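Local coordinates for periplasmic solute binding protein (Pectobacterium atrosepticum, PDB 4RY1), which probably binds a sugar in the periplasm and delivers it to an ABC-type importer, at residues R199-V202 and R203-F206; L376-T379 and S380-L384. All coordinates share one frame; numbering follows the deposited sequence.

Interaction 1: residues R199-V202 and R203-F206; sequences RDQV and RELF
R203 N reaches R199 O at 3.1 Å, the first of four i to i+4 bonds that tie four carbonyls to the next four amides at the start of helix 199-214. The straightest runs from F206 N to V202 O (3.0 Å, 173° at the hydrogen). One turn apart, the guanidinium groups of R199 and R203 lie flat on each other, their planes 5° apart and their centres separated by 4.0 Å. R199 NE sits over the middle of the R203 group, 3.7 Å from R203 CZ. A bend at chi3 (77°) folds R199 back, while R203, extended from CG to NE, lays its guanidinium along one face of the R199 group. R199 also grips D200 side-on: R199 NE and NH1 both donate to D200 OD1, with NH1 to OD1 at 2.9 Å forming the salt bridge. On the buried side, V202 CG1 meets the edge of the F206 ring at CE2 (3.9 Å). R203 NH2 is salt-bridged to D396 of helix 391-409. The side-on grip fixes the rotation of the R199 plane. The carboxylates of D200 and D396 probably offset the like charges of the stacked pair; D200 OD1, 4.2 Å from R203 NH1 but well out of that guanidinium plane, adds charge attraction without a bond.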
ATOM      1  N   ARG A 199       3.293 -24.860  10.466  1.00 26.45           N
ATOM      2  CA  ARG A 199       3.078 -24.469  11.857  1.00 24.09           C
ATOM      3  C   ARG A 199       4.346 -23.807  12.408  1.00 25.64           C
ATOM      4  O   ARG A 199       4.286 -22.773  13.073  1.00 29.24           O
ATOM      5  CB  ARG A 199       2.711 -25.672  12.716  1.00 30.69           C
ATOM      6  CG  ARG A 199       2.687 -25.359  14.209  1.00 33.03           C
ATOM      7  CD  ARG A 199       2.951 -26.601  15.040  1.00 44.57           C
ATOM      8  NE  ARG A 199       4.365 -26.969  15.060  1.00 57.92           N
ATOM      9  CZ  ARG A 199       4.844 -28.012  15.731  1.00 76.90           C
ATOM     10  NH1 ARG A 199       6.140 -28.288  15.703  1.00 62.56           N
ATOM     11  NH2 ARG A 199       4.021 -28.779  16.438  1.00 59.86           N
ATOM     12  N   ASP A 200       5.499 -24.413  12.139  1.00 28.62           N
ATOM     13  CA  ASP A 200       6.800 -23.867  12.576  1.00 24.84           C
ATOM     14  C   ASP A 200       7.142 -22.501  11.981  1.00 31.31           C
ATOM     15  O   ASP A 200       7.685 -21.620  12.655  1.00 26.84           O
ATOM     16  CB  ASP A 200       7.924 -24.865  12.283  1.00 29.64           C
ATOM     17  CG  ASP A 200       8.009 -25.969  13.326  1.00 43.59           C
ATOM     18  OD1 ASP A 200       7.165 -25.989  14.257  1.00 32.59           O
ATOM     19  OD2 ASP A 200       8.911 -26.826  13.204  1.00 47.03           O
ATOM     20  N   GLN A 201       6.812 -22.319  10.718  1.00 26.84           N
ATOM     21  CA  GLN A 201       7.049 -21.033  10.052  1.00 22.79           C
ATOM     22  C   GLN A 201       6.164 -19.885  10.569  1.00 20.71           C
ATOM     23  O   GLN A 201       6.619 -18.749  10.683  1.00 24.44           O
ATOM     24  CB  GLN A 201       6.916 -21.206   8.550  1.00 23.58           C
ATOM     25  CG  GLN A 201       8.105 -21.961   7.987  1.00 22.97           C
ATOM     26  CD  GLN A 201       7.938 -22.338   6.528  1.00 21.79           C
ATOM     27  OE1 GLN A 201       6.844 -22.717   6.088  1.00 27.34           O
ATOM     28  NE2 GLN A 201       9.030 -22.270   5.782  1.00 25.12           N
ATOM     29  N   VAL A 202       4.924 -20.198  10.900  1.00 21.21           N
ATOM     30  CA  VAL A 202       4.018 -19.223  11.544  1.00 20.49           C
ATOM     31  C   VAL A 202       4.592 -18.837  12.916  1.00 22.88           C
ATOM     32  O   VAL A 202       4.592 -17.674  13.296  1.00 22.17           O
ATOM     33  CB  VAL A 202       2.580 -19.732  11.658  1.00 24.21           C
ATOM     34  CG1 VAL A 202       1.719 -18.716  12.369  1.00 24.21           C
ATOM     35  CG2 VAL A 202       2.022 -20.006  10.259  1.00 21.85           C
ATOM     36  N   ARG A 203       5.101 -19.808  13.664  1.00 24.85           N
ATOM     37  CA  ARG A 203       5.830 -19.468  14.910  1.00 22.53           C
ATOM     38  C   ARG A 203       7.024 -18.538  14.733  1.00 22.30           C
ATOM     39  O   ARG A 203       7.253 -17.632  15.534  1.00 25.49           O
ATOM     40  CB  ARG A 203       6.315 -20.721  15.596  1.00 31.29           C
ATOM     41  CG  ARG A 203       5.188 -21.429  16.273  1.00 25.48           C
ATOM     42  CD  ARG A 203       5.617 -22.819  16.693  1.00 32.78           C
ATOM     43  NE  ARG A 203       4.490 -23.532  17.274  1.00 30.57           N
ATOM     44  CZ  ARG A 203       4.598 -24.670  17.950  1.00 42.18           C
ATOM     45  NH1 ARG A 203       5.784 -25.244  18.123  1.00 31.80           N
ATOM     46  NH2 ARG A 203       3.512 -25.243  18.450  1.00 30.50           N
ATOM     47  N   GLU A 204       7.789 -18.802  13.688  1.00 24.93           N
ATOM     48  CA  GLU A 204       8.942 -18.006  13.319  1.00 25.80           C
ATOM     49  C   GLU A 204       8.510 -16.579  12.967  1.00 24.35           C
ATOM     50  O   GLU A 204       9.205 -15.626  13.298  1.00 25.05           O
ATOM     51  CB  GLU A 204       9.681 -18.668  12.151  1.00 25.44           C
ATOM     52  CG  GLU A 204      10.928 -17.930  11.692  1.00 25.33           C
ATOM     53  CD  GLU A 204      11.748 -18.709  10.683  1.00 19.95           C
ATOM     54  OE1 GLU A 204      11.252 -19.743  10.181  1.00 27.68           O
ATOM     55  OE2 GLU A 204      12.857 -18.241  10.350  1.00 26.35           O
ATOM     56  N   LEU A 205       7.348 -16.454  12.322  1.00 21.09           N
ATOM     57  CA  LEU A 205       6.792 -15.148  11.931  1.00 20.91           C
ATOM     58  C   LEU A 205       6.444 -14.335  13.175  1.00 20.82           C
ATOM     59  O   LEU A 205       6.827 -13.160  13.294  1.00 20.46           O
ATOM     60  CB  LEU A 205       5.554 -15.329  11.043  1.00 19.96           C
ATOM     61  CG  LEU A 205       4.790 -14.048  10.695  1.00 19.50           C
ATOM     62  CD1 LEU A 205       5.595 -13.150   9.771  1.00 23.04           C
ATOM     63  CD2 LEU A 205       3.444 -14.423  10.098  1.00 18.95           C
ATOM     64  N   PHE A 206       5.722 -14.959  14.101  1.00 18.66           N
ATOM     65  CA  PHE A 206       5.443 -14.310  15.394  1.00 20.37           C
ATOM     66  C   PHE A 206       6.716 -14.055  16.198  1.00 21.12           C
ATOM     67  O   PHE A 206       6.848 -13.022  16.862  1.00 22.83           O
ATOM     68  CB  PHE A 206       4.387 -15.050  16.201  1.00 21.08           C
ATOM     69  CG  PHE A 206       2.994 -14.792  15.725  1.00 20.50           C
ATOM     70  CD1 PHE A 206       2.279 -13.679  16.162  1.00 19.02           C
ATOM     71  CD2 PHE A 206       2.420 -15.613  14.768  1.00 21.86           C
ATOM     72  CE1 PHE A 206       0.992 -13.438  15.690  1.00 20.82           C
ATOM     73  CE2 PHE A 206       1.147 -15.366  14.281  1.00 21.95           C
ATOM     74  CZ  PHE A 206       0.424 -14.287  14.749  1.00 18.46           C
TER

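Interaction 2: residues L376-T379 and S380-L384; sequences LWTT and SLQKL
W377 and L381, one turn apart, make an aromatic-aliphatic i to i+4 contact within helix 371-385, where this helix packs against helices 199-214 and 391-409. L381 spans the indole with both methyls. L381 CD2 stands 3.9 Å from the centroid of the W377 six-membered ring and 10° off its normal, a CH-pi contact over the face, while L381 CD1 lies over the same face nearer the pyrrole side, 3.5 Å from W377 NE1. Two torsions bring the groups together: W377 CG is anti to its own N (chi1 166°), and L381 CG lies beside its backbone N and anti to the carbonyl carbon (chi1 -58°), a setting that turns both methyls back toward the preceding turn and the indole. The indole N-H is not spent on this contact; it bonds to V168 O.

A second feature is the doubly used carbonyl of L376. S380 donates to L376 O through its backbone N (2.9 Å) and through OG (2.7 Å), and the two donors approach from opposite faces of the carbonyl plane. The buried hydroxyl is thus satisfied within its own helix.

On another side T378 and Q382 run alongside each other; T378 CG2 lies 3.6 Å from Q382 NE2, which donates to Q221 OE1. T378 OG1 is bonded to V374 O and V168 N.

Around this part of helix 371-385, helix 199-214 covers the W377 and L381 side. F398 of helix 391-409 touches L376 and W377, and V394 of the same helix meets S380 and K383.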
ATOM      1  N   LEU A 376      -6.990 -10.377  12.663  1.00 16.04           N
ATOM      2  CA  LEU A 376      -6.594 -11.543  13.445  1.00 19.08           C
ATOM      3  C   LEU A 376      -5.117 -11.447  13.847  1.00 16.39           C
ATOM      4  O   LEU A 376      -4.751 -11.694  14.989  1.00 19.05           O
ATOM      5  CB  LEU A 376      -6.863 -12.834  12.675  1.00 19.48           C
ATOM      6  CG  LEU A 376      -6.787 -14.084  13.553  1.00 19.53           C
ATOM      7  CD1 LEU A 376      -7.902 -14.105  14.585  1.00 28.58           C
ATOM      8  CD2 LEU A 376      -6.840 -15.355  12.726  1.00 21.52           C
ATOM      9  N   TRP A 377      -4.274 -11.094  12.884  1.00 16.60           N
ATOM     10  CA  TRP A 377      -2.857 -10.792  13.130  1.00 17.38           C
ATOM     11  C   TRP A 377      -2.695  -9.716  14.205  1.00 17.42           C
ATOM     12  O   TRP A 377      -1.948  -9.877  15.176  1.00 17.26           O
ATOM     13  CB  TRP A 377      -2.197 -10.346  11.815  1.00 17.25           C
ATOM     14  CG  TRP A 377      -0.857  -9.701  11.910  1.00 14.79           C
ATOM     15  CD1 TRP A 377      -0.583  -8.375  11.729  1.00 15.66           C
ATOM     16  CD2 TRP A 377       0.415 -10.335  12.149  1.00 14.38           C
ATOM     17  NE1 TRP A 377       0.754  -8.143  11.863  1.00 15.56           N
ATOM     18  CE2 TRP A 377       1.397  -9.321  12.114  1.00 14.91           C
ATOM     19  CE3 TRP A 377       0.817 -11.650  12.398  1.00 17.37           C
ATOM     20  CZ2 TRP A 377       2.745  -9.580  12.280  1.00 15.82           C
ATOM     21  CZ3 TRP A 377       2.164 -11.909  12.584  1.00 15.75           C
ATOM     22  CH2 TRP A 377       3.113 -10.883  12.541  1.00 16.66           C
ATOM     23  N   THR A 378      -3.420  -8.622  14.021  1.00 15.90           N
ATOM     24  CA  THR A 378      -3.324  -7.453  14.908  1.00 15.98           C
ATOM     25  C   THR A 378      -3.705  -7.800  16.347  1.00 17.35           C
ATOM     26  O   THR A 378      -2.961  -7.503  17.297  1.00 16.82           O
ATOM     27  CB  THR A 378      -4.188  -6.305  14.354  1.00 14.27           C
ATOM     28  OG1 THR A 378      -3.683  -5.929  13.054  1.00 14.87           O
ATOM     29  CG2 THR A 378      -4.191  -5.101  15.282  1.00 18.01           C
ATOM     30  N   THR A 379      -4.835  -8.482  16.487  1.00 16.00           N
ATOM     31  CA  THR A 379      -5.295  -8.938  17.805  1.00 17.40           C
ATOM     32  C   THR A 379      -4.336  -9.982  18.414  1.00 19.25           C
ATOM     33  O   THR A 379      -4.122 -10.009  19.637  1.00 19.10           O
ATOM     34  CB  THR A 379      -6.759  -9.400  17.769  1.00 21.32           C
ATOM     35  OG1 THR A 379      -6.919 -10.473  16.842  1.00 25.19           O
ATOM     36  CG2 THR A 379      -7.663  -8.250  17.373  1.00 23.78           C
ATOM     37  N   SER A 380      -3.736 -10.809  17.570  1.00 19.02           N
ATOM     38  CA  SER A 380      -2.739 -11.779  18.050  1.00 18.58           C
ATOM     39  C   SER A 380      -1.525 -11.065  18.620  1.00 17.86           C
ATOM     40  O   SER A 380      -1.008 -11.455  19.665  1.00 20.42           O
ATOM     41  CB  SER A 380      -2.284 -12.716  16.937  1.00 20.50           C
ATOM     42  OG  SER A 380      -3.363 -13.507  16.478  1.00 21.79           O
ATOM     43  N   LEU A 381      -1.053 -10.027  17.932  1.00 17.59           N
ATOM     44  CA  LEU A 381       0.074  -9.229  18.460  1.00 16.90           C
ATOM     45  C   LEU A 381      -0.271  -8.580  19.807  1.00 17.15           C
ATOM     46  O   LEU A 381       0.564  -8.517  20.703  1.00 18.69           O
ATOM     47  CB  LEU A 381       0.502  -8.137  17.471  1.00 17.10           C
ATOM     48  CG  LEU A 381       0.917  -8.666  16.105  1.00 18.22           C
ATOM     49  CD1 LEU A 381       1.388  -7.484  15.273  1.00 17.58           C
ATOM     50  CD2 LEU A 381       1.952  -9.772  16.129  1.00 20.05           C
ATOM     51  N   GLN A 382      -1.507  -8.107  19.913  1.00 16.72           N
ATOM     52  CA  GLN A 382      -2.015  -7.501  21.143  1.00 17.61           C
ATOM     53  C   GLN A 382      -2.050  -8.532  22.280  1.00 20.23           C
ATOM     54  O   GLN A 382      -1.656  -8.240  23.382  1.00 21.70           O
ATOM     55  CB  GLN A 382      -3.350  -6.808  20.894  1.00 19.38           C
ATOM     56  CG  GLN A 382      -3.115  -5.561  20.048  1.00 19.26           C
ATOM     57  CD  GLN A 382      -4.341  -4.971  19.400  1.00 19.13           C
ATOM     58  OE1 GLN A 382      -5.467  -5.442  19.579  1.00 23.49           O
ATOM     59  NE2 GLN A 382      -4.123  -3.896  18.629  1.00 19.98           N
ATOM     60  N   LYS A 383      -2.462  -9.751  21.983  1.00 20.99           N
ATOM     61  CA  LYS A 383      -2.414 -10.827  22.974  1.00 25.15           C
ATOM     62  C   LYS A 383      -0.999 -11.019  23.525  1.00 21.68           C
ATOM     63  O   LYS A 383      -0.803 -11.145  24.751  1.00 24.23           O
ATOM     64  CB  LYS A 383      -2.944 -12.128  22.370  1.00 28.37           C
ATOM     65  CG  LYS A 383      -4.452 -12.284  22.524  1.00 49.81           C
ATOM     66  CD  LYS A 383      -5.112 -13.262  21.553  1.00 73.25           C
ATOM     67  CE  LYS A 383      -4.146 -14.242  20.904  1.00108.53           C
ATOM     68  NZ  LYS A 383      -4.824 -15.330  20.149  1.00 92.50           N
ATOM     69  N   LEU A 384      -0.023 -11.065  22.623  1.00 20.00           N
ATOM     70  CA  LEU A 384       1.387 -11.162  23.017  1.00 22.27           C
ATOM     71  C   LEU A 384       1.832  -9.987  23.871  1.00 20.62           C
ATOM     72  O   LEU A 384       2.364 -10.169  24.962  1.00 25.72           O
ATOM     73  CB  LEU A 384       2.329 -11.301  21.822  1.00 21.67           C
ATOM     74  CG  LEU A 384       2.268 -12.604  21.036  1.00 24.41           C
ATOM     75  CD1 LEU A 384       3.168 -12.499  19.819  1.00 26.97           C
ATOM     76  CD2 LEU A 384       2.680 -13.771  21.920  1.00 28.13           C
TER

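Overall arrangement
Interactions 1 and 2 are each just over two turns of one helix, 199-214 and 371-385, with centres about 14 Å apart, and the two helices meet directly. F206 CZ approaches W377 CE3 to 3.6 Å, the rings inclined at about 45°, and L205 CD2 lies 3.8 Å from W377 CZ3. Helix 391-409 contacts both. Each contact is partly buried, but the chemistry is divided differently: the 199-206 segment puts its charged stack at the more exposed end and its apolar residues L205 and F206 at the interface, whereas 376-384 relies on an indole face and a buried serine hydroxyl bonded to a carbonyl one turn earlier in its helix.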